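Local coordinates for protein putative aldehyde dehydrogenase (Burkholderia cenocepacia, PDB 4YWE) that probably oxidises aldehydes with NAD or NADP as electron acceptor, at residues 79-84 with 116-121; 146-151 with 476-481. One frame throughout, in Å; residues are numbered along the deposited sequence.

Contact 1. Residues 79-84 with 116-121; sequences MRLSAR and RYFEFY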
ATOM      1  N   MET A  79     -17.400   5.942  15.787  1.00 18.36           N
ATOM      2  CA  MET A  79     -18.328   6.745  15.001  1.00 21.33           C
ATOM      3  C   MET A  79     -19.444   7.296  15.882  1.00 15.77           C
ATOM      4  O   MET A  79     -19.816   8.463  15.763  1.00 25.70           O
ATOM      5  CB  MET A  79     -18.921   5.930  13.852  1.00 23.49           C
ATOM      6  CG  MET A  79     -19.756   6.763  12.893  1.00 24.56           C
ATOM      7  SD  MET A  79     -18.815   8.130  12.182  1.00 26.30           S
ATOM      8  CE  MET A  79     -17.879   7.274  10.919  1.00 23.90           C
ATOM      9  N   ARG A  80     -19.975   6.456  16.764  1.00 16.10           N
ATOM     10  CA  ARG A  80     -20.989   6.899  17.715  1.00 20.80           C
ATOM     11  C   ARG A  80     -20.419   7.975  18.631  1.00 16.78           C
ATOM     12  O   ARG A  80     -21.084   8.968  18.925  1.00 17.28           O
ATOM     13  CB  ARG A  80     -21.519   5.726  18.542  1.00 21.77           C
ATOM     14  CG  ARG A  80     -22.549   4.871  17.820  1.00 21.94           C
ATOM     15  CD  ARG A  80     -23.221   3.887  18.767  1.00 25.16           C
ATOM     16  NE  ARG A  80     -22.310   2.839  19.217  1.00 27.46           N
ATOM     17  CZ  ARG A  80     -22.136   1.681  18.587  1.00 30.22           C
ATOM     18  NH1 ARG A  80     -22.813   1.421  17.476  1.00 32.70           N
ATOM     19  NH2 ARG A  80     -21.286   0.782  19.065  1.00 29.21           N
ATOM     20  N   LEU A  81     -19.181   7.772  19.069  1.00 16.24           N
ATOM     21  CA  LEU A  81     -18.485   8.746  19.899  1.00 16.17           C
ATOM     22  C   LEU A  81     -18.302  10.055  19.144  1.00 22.03           C
ATOM     23  O   LEU A  81     -18.449  11.137  19.714  1.00 24.88           O
ATOM     24  CB  LEU A  81     -17.130   8.197  20.352  1.00 15.61           C
ATOM     25  CG  LEU A  81     -16.220   9.149  21.131  1.00 16.13           C
ATOM     26  CD1 LEU A  81     -16.947   9.724  22.337  1.00 16.18           C
ATOM     27  CD2 LEU A  81     -14.947   8.436  21.558  1.00 17.17           C
ATOM     28  N   SER A  82     -17.988   9.945  17.856  1.00 19.39           N
ATOM     29  CA  SER A  82     -17.840  11.109  16.991  1.00 15.60           C
ATOM     30  C   SER A  82     -19.113  11.951  16.976  1.00 18.37           C
ATOM     31  O   SER A  82     -19.057  13.179  17.052  1.00 17.34           O
ATOM     32  CB  SER A  82     -17.482  10.674  15.569  1.00 16.69           C
ATOM     33  OG  SER A  82     -17.402  11.787  14.698  1.00 16.76           O
ATOM     34  N   ALA A  83     -20.259  11.282  16.884  1.00 18.90           N
ATOM     35  CA  ALA A  83     -21.546  11.968  16.858  1.00 20.73           C
ATOM     36  C   ALA A  83     -21.865  12.595  18.213  1.00 19.23           C
ATOM     37  O   ALA A  83     -22.422  13.689  18.279  1.00 25.32           O
ATOM     38  CB  ALA A  83     -22.651  11.007  16.443  1.00 17.96           C
ATOM     39  N   ARG A  84     -21.511  11.897  19.288  1.00 18.50           N
ATOM     40  CA  ARG A  84     -21.736  12.405  20.639  1.00 19.26           C
ATOM     41  C   ARG A  84     -20.938  13.682  20.873  1.00 18.33           C
ATOM     42  O   ARG A  84     -21.447  14.646  21.445  1.00 20.89           O
ATOM     43  CB  ARG A  84     -21.363  11.352  21.686  1.00 19.77           C
ATOM     44  CG  ARG A  84     -22.271  10.132  21.711  1.00 25.57           C
ATOM     45  CD  ARG A  84     -23.695  10.493  22.114  1.00 31.74           C
ATOM     46  NE  ARG A  84     -23.768  11.053  23.461  1.00 35.34           N
ATOM     47  CZ  ARG A  84     -24.213  12.275  23.739  1.00 37.36           C
ATOM     48  NH1 ARG A  84     -24.634  13.069  22.763  1.00 34.68           N
ATOM     49  NH2 ARG A  84     -24.244  12.701  24.995  1.00 39.11           N
ATOM     50  N   ARG A 116     -13.806  15.077  14.447  1.00 14.33           N
ATOM     51  CA  ARG A 116     -13.280  14.702  13.141  1.00 16.75           C
ATOM     52  C   ARG A 116     -12.260  13.574  13.280  1.00 15.96           C
ATOM     53  O   ARG A 116     -12.216  12.665  12.450  1.00 13.18           O
ATOM     54  CB  ARG A 116     -12.657  15.918  12.445  1.00 14.01           C
ATOM     55  CG  ARG A 116     -12.007  15.614  11.101  1.00 19.11           C
ATOM     56  CD  ARG A 116     -12.945  14.856  10.167  1.00 19.45           C
ATOM     57  NE  ARG A 116     -12.283  14.489   8.918  1.00 21.68           N
ATOM     58  CZ  ARG A 116     -12.663  13.487   8.130  1.00 20.42           C
ATOM     59  NH1 ARG A 116     -13.703  12.735   8.463  1.00 16.26           N
ATOM     60  NH2 ARG A 116     -11.996  13.233   7.013  1.00 13.51           N
ATOM     61  N   TYR A 117     -11.450  13.634  14.332  1.00 18.17           N
ATOM     62  CA  TYR A 117     -10.500  12.563  14.623  1.00 14.01           C
ATOM     63  C   TYR A 117     -11.210  11.223  14.782  1.00 16.94           C
ATOM     64  O   TYR A 117     -10.817  10.223  14.177  1.00 12.45           O
ATOM     65  CB  TYR A 117      -9.698  12.874  15.888  1.00 16.52           C
ATOM     66  CG  TYR A 117      -8.491  13.752  15.652  1.00 18.62           C
ATOM     67  CD1 TYR A 117      -7.487  13.360  14.776  1.00 20.32           C
ATOM     68  CD2 TYR A 117      -8.346  14.961  16.318  1.00 19.29           C
ATOM     69  CE1 TYR A 117      -6.380  14.156  14.558  1.00 20.30           C
ATOM     70  CE2 TYR A 117      -7.239  15.763  16.110  1.00 21.27           C
ATOM     71  CZ  TYR A 117      -6.261  15.355  15.229  1.00 22.26           C
ATOM     72  OH  TYR A 117      -5.159  16.149  15.017  1.00 26.59           O
ATOM     73  N   PHE A 118     -12.262  11.212  15.596  1.00 13.19           N
ATOM     74  CA  PHE A 118     -13.007   9.989  15.863  1.00 18.09           C
ATOM     75  C   PHE A 118     -13.747   9.509  14.618  1.00 13.40           C
ATOM     76  O   PHE A 118     -13.833   8.310  14.367  1.00 17.53           O
ATOM     77  CB  PHE A 118     -13.984  10.203  17.022  1.00 18.80           C
ATOM     78  CG  PHE A 118     -13.311  10.351  18.358  1.00 18.83           C
ATOM     79  CD1 PHE A 118     -12.170   9.625  18.655  1.00 18.87           C
ATOM     80  CD2 PHE A 118     -13.813  11.221  19.311  1.00 20.80           C
ATOM     81  CE1 PHE A 118     -11.543   9.759  19.881  1.00 19.29           C
ATOM     82  CE2 PHE A 118     -13.191  11.358  20.540  1.00 20.35           C
ATOM     83  CZ  PHE A 118     -12.054  10.627  20.824  1.00 19.79           C
ATOM     84  N   GLU A 119     -14.268  10.449  13.837  1.00 19.54           N
ATOM     85  CA  GLU A 119     -14.955  10.118  12.591  1.00 17.84           C
ATOM     86  C   GLU A 119     -14.005   9.475  11.585  1.00 15.64           C
ATOM     87  O   GLU A 119     -14.333   8.464  10.959  1.00 15.21           O
ATOM     88  CB  GLU A 119     -15.586  11.369  11.976  1.00 14.22           C
ATOM     89  CG  GLU A 119     -16.311  11.113  10.666  1.00 21.42           C
ATOM     90  CD  GLU A 119     -16.782  12.391   9.998  1.00 22.08           C
ATOM     91  OE1 GLU A 119     -15.994  13.358   9.936  1.00 20.50           O
ATOM     92  OE2 GLU A 119     -17.942  12.427   9.538  1.00 21.92           O
ATOM     93  N   PHE A 120     -12.827  10.072  11.436  1.00 14.94           N
ATOM     94  CA  PHE A 120     -11.832   9.598  10.483  1.00 16.88           C
ATOM     95  C   PHE A 120     -11.350   8.197  10.841  1.00 20.20           C
ATOM     96  O   PHE A 120     -11.334   7.303   9.996  1.00 22.80           O
ATOM     97  CB  PHE A 120     -10.647  10.568  10.424  1.00 17.06           C
ATOM     98  CG  PHE A 120      -9.559  10.149   9.472  1.00 15.97           C
ATOM     99  CD1 PHE A 120      -9.674  10.401   8.113  1.00 18.66           C
ATOM    100  CD2 PHE A 120      -8.418   9.517   9.935  1.00 13.65           C
ATOM    101  CE1 PHE A 120      -8.673  10.023   7.236  1.00 17.66           C
ATOM    102  CE2 PHE A 120      -7.414   9.136   9.064  1.00 12.55           C
ATOM    103  CZ  PHE A 120      -7.542   9.388   7.714  1.00 15.27           C
ATOM    104  N   TYR A 121     -10.969   8.009  12.100  1.00 15.65           N
ATOM    105  CA  TYR A 121     -10.402   6.739  12.538  1.00 16.34           C
ATOM    106  C   TYR A 121     -11.458   5.640  12.619  1.00 17.46           C
ATOM    107  O   TYR A 121     -11.134   4.456  12.547  1.00 14.70           O
ATOM    108  CB  TYR A 121      -9.698   6.913  13.885  1.00 11.79           C
ATOM    109  CG  TYR A 121      -8.339   7.561  13.748  1.00 17.31           C
ATOM    110  CD1 TYR A 121      -7.436   7.115  12.792  1.00 19.85           C
ATOM    111  CD2 TYR A 121      -7.969   8.632  14.550  1.00 19.35           C
ATOM    112  CE1 TYR A 121      -6.194   7.701  12.651  1.00 10.91           C
ATOM    113  CE2 TYR A 121      -6.726   9.229  14.415  1.00 18.89           C
ATOM    114  CZ  TYR A 121      -5.845   8.758  13.463  1.00 20.74           C
ATOM    115  OH  TYR A 121      -4.609   9.343  13.320  1.00 21.17           O
TER
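Two long antiparallel helices of the aldehyde dehydrogenase fold, 71-87 and 104-124, pack side by side here. The short segments 79-84 and 116-121 run at 158° to each other, with their axes 7.8 Å apart. Leu81 and Phe118 make the apolar part. Leu81 CD2 sits over the centre of one face of the Phe118 ring, 3.6 Å from the ring centroid, in a CH-pi contact. Leu81 CG lies nearer the CD2-CE2 side of the same ring. With CG anti to the carbonyl carbon (chi1 -70°), the Phe118 ring lies beside Leu81. Leu81 also rests on Leu196 and Ala200 of helix 188-200. Ser82 lies where the backbones come close, Ser82 CA 5.1 Å from Phe118 CA, and its OG packs against Glu119 CB. Its hydroxyl bonds to the carbonyl of Ala115, one residue before 116-121. Within its own helix Glu119 makes a salt bridge: Arg116 NH1 reaches Glu119 OE1 at 2.8 Å, from above the carboxylate plane. Its OE2 pairs with Arg76 of the second subunit, and Met79 packs on Met79 of that subunit. The bent Met79 chain brings its methyl CE to 3.7 Å from Glu119 O.

Contact 2. Residues 146-151 with 476-481; sequences EPHGVT and FTALKT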
ATOM      1  N   GLU A 146      -1.020  -5.950  14.546  1.00 12.18           N
ATOM      2  CA  GLU A 146      -1.724  -6.127  15.808  1.00 15.16           C
ATOM      3  C   GLU A 146      -1.471  -4.961  16.747  1.00 15.59           C
ATOM      4  O   GLU A 146      -0.391  -4.372  16.727  1.00 17.06           O
ATOM      5  CB  GLU A 146      -1.288  -7.430  16.476  1.00 18.69           C
ATOM      6  CG  GLU A 146      -1.498  -8.664  15.625  1.00 20.82           C
ATOM      7  CD  GLU A 146      -0.785  -9.866  16.194  1.00 21.19           C
ATOM      8  OE1 GLU A 146       0.264  -9.670  16.843  1.00 19.65           O
ATOM      9  OE2 GLU A 146      -1.271 -10.999  16.002  1.00 25.65           O
ATOM     10  N   PRO A 147      -2.463  -4.634  17.590  1.00 14.40           N
ATOM     11  CA  PRO A 147      -2.275  -3.579  18.589  1.00 14.00           C
ATOM     12  C   PRO A 147      -1.136  -3.914  19.544  1.00 16.68           C
ATOM     13  O   PRO A 147      -0.829  -5.091  19.733  1.00 18.39           O
ATOM     14  CB  PRO A 147      -3.618  -3.549  19.326  1.00 12.22           C
ATOM     15  CG  PRO A 147      -4.210  -4.901  19.093  1.00 12.10           C
ATOM     16  CD  PRO A 147      -3.783  -5.278  17.710  1.00 15.35           C
ATOM     17  N   HIS A 148      -0.510  -2.893  20.121  1.00 12.98           N
ATOM     18  CA  HIS A 148       0.536  -3.110  21.114  1.00 13.54           C
ATOM     19  C   HIS A 148      -0.044  -3.811  22.336  1.00 15.47           C
ATOM     20  O   HIS A 148       0.600  -4.664  22.946  1.00 15.38           O
ATOM     21  CB  HIS A 148       1.179  -1.785  21.526  1.00 17.77           C
ATOM     22  CG  HIS A 148       1.895  -1.085  20.415  1.00 15.93           C
ATOM     23  ND1 HIS A 148       3.050  -1.578  19.844  1.00 15.15           N
ATOM     24  CD2 HIS A 148       1.628   0.078  19.774  1.00 14.14           C
ATOM     25  CE1 HIS A 148       3.458  -0.752  18.899  1.00 13.89           C
ATOM     26  NE2 HIS A 148       2.613   0.262  18.836  1.00 12.48           N
ATOM     27  N   GLY A 149      -1.274  -3.443  22.680  1.00 17.51           N
ATOM     28  CA  GLY A 149      -1.930  -3.953  23.870  1.00 12.65           C
ATOM     29  C   GLY A 149      -2.471  -2.811  24.704  1.00 17.76           C
ATOM     30  O   GLY A 149      -3.566  -2.307  24.451  1.00 15.78           O
ATOM     31  N   VAL A 150      -1.695  -2.396  25.698  1.00 15.58           N
ATOM     32  CA  VAL A 150      -2.047  -1.234  26.499  1.00 12.75           C
ATOM     33  C   VAL A 150      -1.155  -0.062  26.103  1.00 16.77           C
ATOM     34  O   VAL A 150       0.071  -0.159  26.159  1.00 12.21           O
ATOM     35  CB  VAL A 150      -1.932  -1.528  28.002  1.00 13.26           C
ATOM     36  CG1 VAL A 150      -2.181  -0.264  28.807  1.00 15.32           C
ATOM     37  CG2 VAL A 150      -2.906  -2.626  28.401  1.00 13.76           C
ATOM     38  N   THR A 151      -1.776   1.040  25.695  1.00 12.42           N
ATOM     39  CA  THR A 151      -1.031   2.227  25.294  1.00 16.27           C
ATOM     40  C   THR A 151      -1.152   3.333  26.333  1.00 15.04           C
ATOM     41  O   THR A 151      -2.240   3.610  26.834  1.00 16.46           O
ATOM     42  CB  THR A 151      -1.509   2.767  23.932  1.00 14.49           C
ATOM     43  OG1 THR A 151      -2.923   2.992  23.974  1.00 18.06           O
ATOM     44  CG2 THR A 151      -1.189   1.776  22.824  1.00 11.27           C
ATOM     45  N   PHE A 476       0.762   2.649  16.265  1.00 18.23           N
ATOM     46  CA  PHE A 476      -0.031   2.065  17.342  1.00 17.29           C
ATOM     47  C   PHE A 476      -0.265   0.571  17.136  1.00 16.97           C
ATOM     48  O   PHE A 476      -1.062  -0.044  17.849  1.00 17.89           O
ATOM     49  CB  PHE A 476      -1.370   2.793  17.480  1.00 14.98           C
ATOM     50  CG  PHE A 476      -1.264   4.127  18.163  1.00 15.89           C
ATOM     51  CD1 PHE A 476      -0.998   4.203  19.519  1.00 16.74           C
ATOM     52  CD2 PHE A 476      -1.432   5.304  17.451  1.00 11.25           C
ATOM     53  CE1 PHE A 476      -0.899   5.427  20.154  1.00 15.97           C
ATOM     54  CE2 PHE A 476      -1.335   6.530  18.080  1.00 16.57           C
ATOM     55  CZ  PHE A 476      -1.069   6.592  19.432  1.00 17.23           C
ATOM     56  N   THR A 477       0.425  -0.006  16.158  1.00 15.20           N
ATOM     57  CA  THR A 477       0.406  -1.451  15.965  1.00 14.35           C
ATOM     58  C   THR A 477       1.828  -1.987  15.833  1.00 14.90           C
ATOM     59  O   THR A 477       2.781  -1.218  15.706  1.00 14.41           O
ATOM     60  CB  THR A 477      -0.411  -1.871  14.717  1.00 14.27           C
ATOM     61  OG1 THR A 477       0.148  -1.271  13.541  1.00 13.36           O
ATOM     62  CG2 THR A 477      -1.873  -1.459  14.860  1.00 10.46           C
ATOM     63  N   ALA A 478       1.960  -3.309  15.881  1.00 14.49           N
ATOM     64  CA  ALA A 478       3.245  -3.971  15.674  1.00 15.23           C
ATOM     65  C   ALA A 478       3.074  -5.112  14.683  1.00 17.02           C
ATOM     66  O   ALA A 478       2.133  -5.897  14.785  1.00 20.38           O
ATOM     67  CB  ALA A 478       3.805  -4.482  16.986  1.00 12.39           C
ATOM     68  N   LEU A 479       3.988  -5.203  13.722  1.00 15.97           N
ATOM     69  CA  LEU A 479       3.859  -6.182  12.650  1.00 15.92           C
ATOM     70  C   LEU A 479       4.253  -7.583  13.106  1.00 16.33           C
ATOM     71  O   LEU A 479       5.324  -7.790  13.681  1.00 15.01           O
ATOM     72  CB  LEU A 479       4.708  -5.772  11.445  1.00 18.38           C
ATOM     73  CG  LEU A 479       4.417  -6.529  10.147  1.00 16.78           C
ATOM     74  CD1 LEU A 479       3.053  -6.138   9.601  1.00  8.11           C
ATOM     75  CD2 LEU A 479       5.504  -6.288   9.111  1.00 16.59           C
ATOM     76  N   LYS A 480       3.369  -8.541  12.852  1.00 15.62           N
ATOM     77  CA  LYS A 480       3.670  -9.948  13.071  1.00 13.92           C
ATOM     78  C   LYS A 480       3.703 -10.671  11.731  1.00 11.03           C
ATOM     79  O   LYS A 480       2.762 -10.571  10.943  1.00  9.70           O
ATOM     80  CB  LYS A 480       2.640 -10.596  13.999  1.00 16.07           C
ATOM     81  CG  LYS A 480       2.773 -12.114  14.089  1.00 16.96           C
ATOM     82  CD  LYS A 480       1.611 -12.747  14.842  1.00 15.79           C
ATOM     83  CE  LYS A 480       1.679 -12.451  16.331  1.00 14.94           C
ATOM     84  NZ  LYS A 480       0.526 -13.045  17.063  1.00  9.42           N
ATOM     85  N   THR A 481       4.785 -11.394  11.470  1.00 11.72           N
ATOM     86  CA  THR A 481       4.908 -12.143  10.224  1.00 14.33           C
ATOM     87  C   THR A 481       4.652 -13.632  10.456  1.00 12.24           C
ATOM     88  O   THR A 481       5.227 -14.241  11.360  1.00 10.10           O
ATOM     89  CB  THR A 481       6.294 -11.949   9.585  1.00 13.65           C
ATOM     90  OG1 THR A 481       6.537 -10.551   9.392  1.00 13.73           O
ATOM     91  CG2 THR A 481       6.373 -12.660   8.242  1.00 12.69           C
TER
HETATM   92  O   HOH W   1       2.255  -7.954  16.466  1.00 27.20           O
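An antiparallel beta pairing joins strand 139-155 to the C-terminal strand 477-485, within a mixed sheet of the aldehyde dehydrogenase fold. Glu146 and Ala478 form a hydrogen-bonded pair. Ala478 N gives to Glu146 O at 2.7 Å, and Glu146 N gives to Ala478 O at 3.2 Å. A water also donates to Ala478 O and to Glu146 OE1, so that carbonyl accepts twice and the carboxylate is tied to the backbone. The other oxygen, Glu146 OE2, takes Lys480 NZ on its syn lone pair at 2.9 Å, in a salt bridge. Lys480 NZ also bonds to the carbonyls of Ala433 and Leu436 of the third subunit. Thr477 OG1 is satisfied by Leu473 O, and Phe476 O by Asn176 ND2. The Phe476 side chain lies about 8 Å from that of Glu256, the predicted active-site residue. Beyond Pro147 the chain turns, and His148 lies against the backbone of 476-477. His148 NE2 bonds to Gly475 O, and the ring stacks with His229. With CG anti to the carbonyl carbon (chi1 -64°), the imidazole has the Thr477 backbone over one face. There His148 CE1 touches Thr477 O at 3.3 Å, a contact and not a bond.

Contact 1 is a buried helix-helix packing, while contact 2 is a partly buried strand pairing. Their centres lie 22 Å apart and they do not touch. They share no helix or strand, but helix 160-174 borders both: Tyr117 and Tyr121 lie on it from contact 1, Phe476 and Thr477 from contact 2. Across contact 1 the chemistry is mainly apolar; the salt bridges lie within one helix, or run to other parts of the chain or to the second subunit. Contact 2 is held by backbone hydrogen bonds, a bridging water and a cross-strand ion pair. Each also reaches a different neighbour: 79-84 with 116-121 meets the second subunit, and 476-481 the third, where the sheet continues through Thr481.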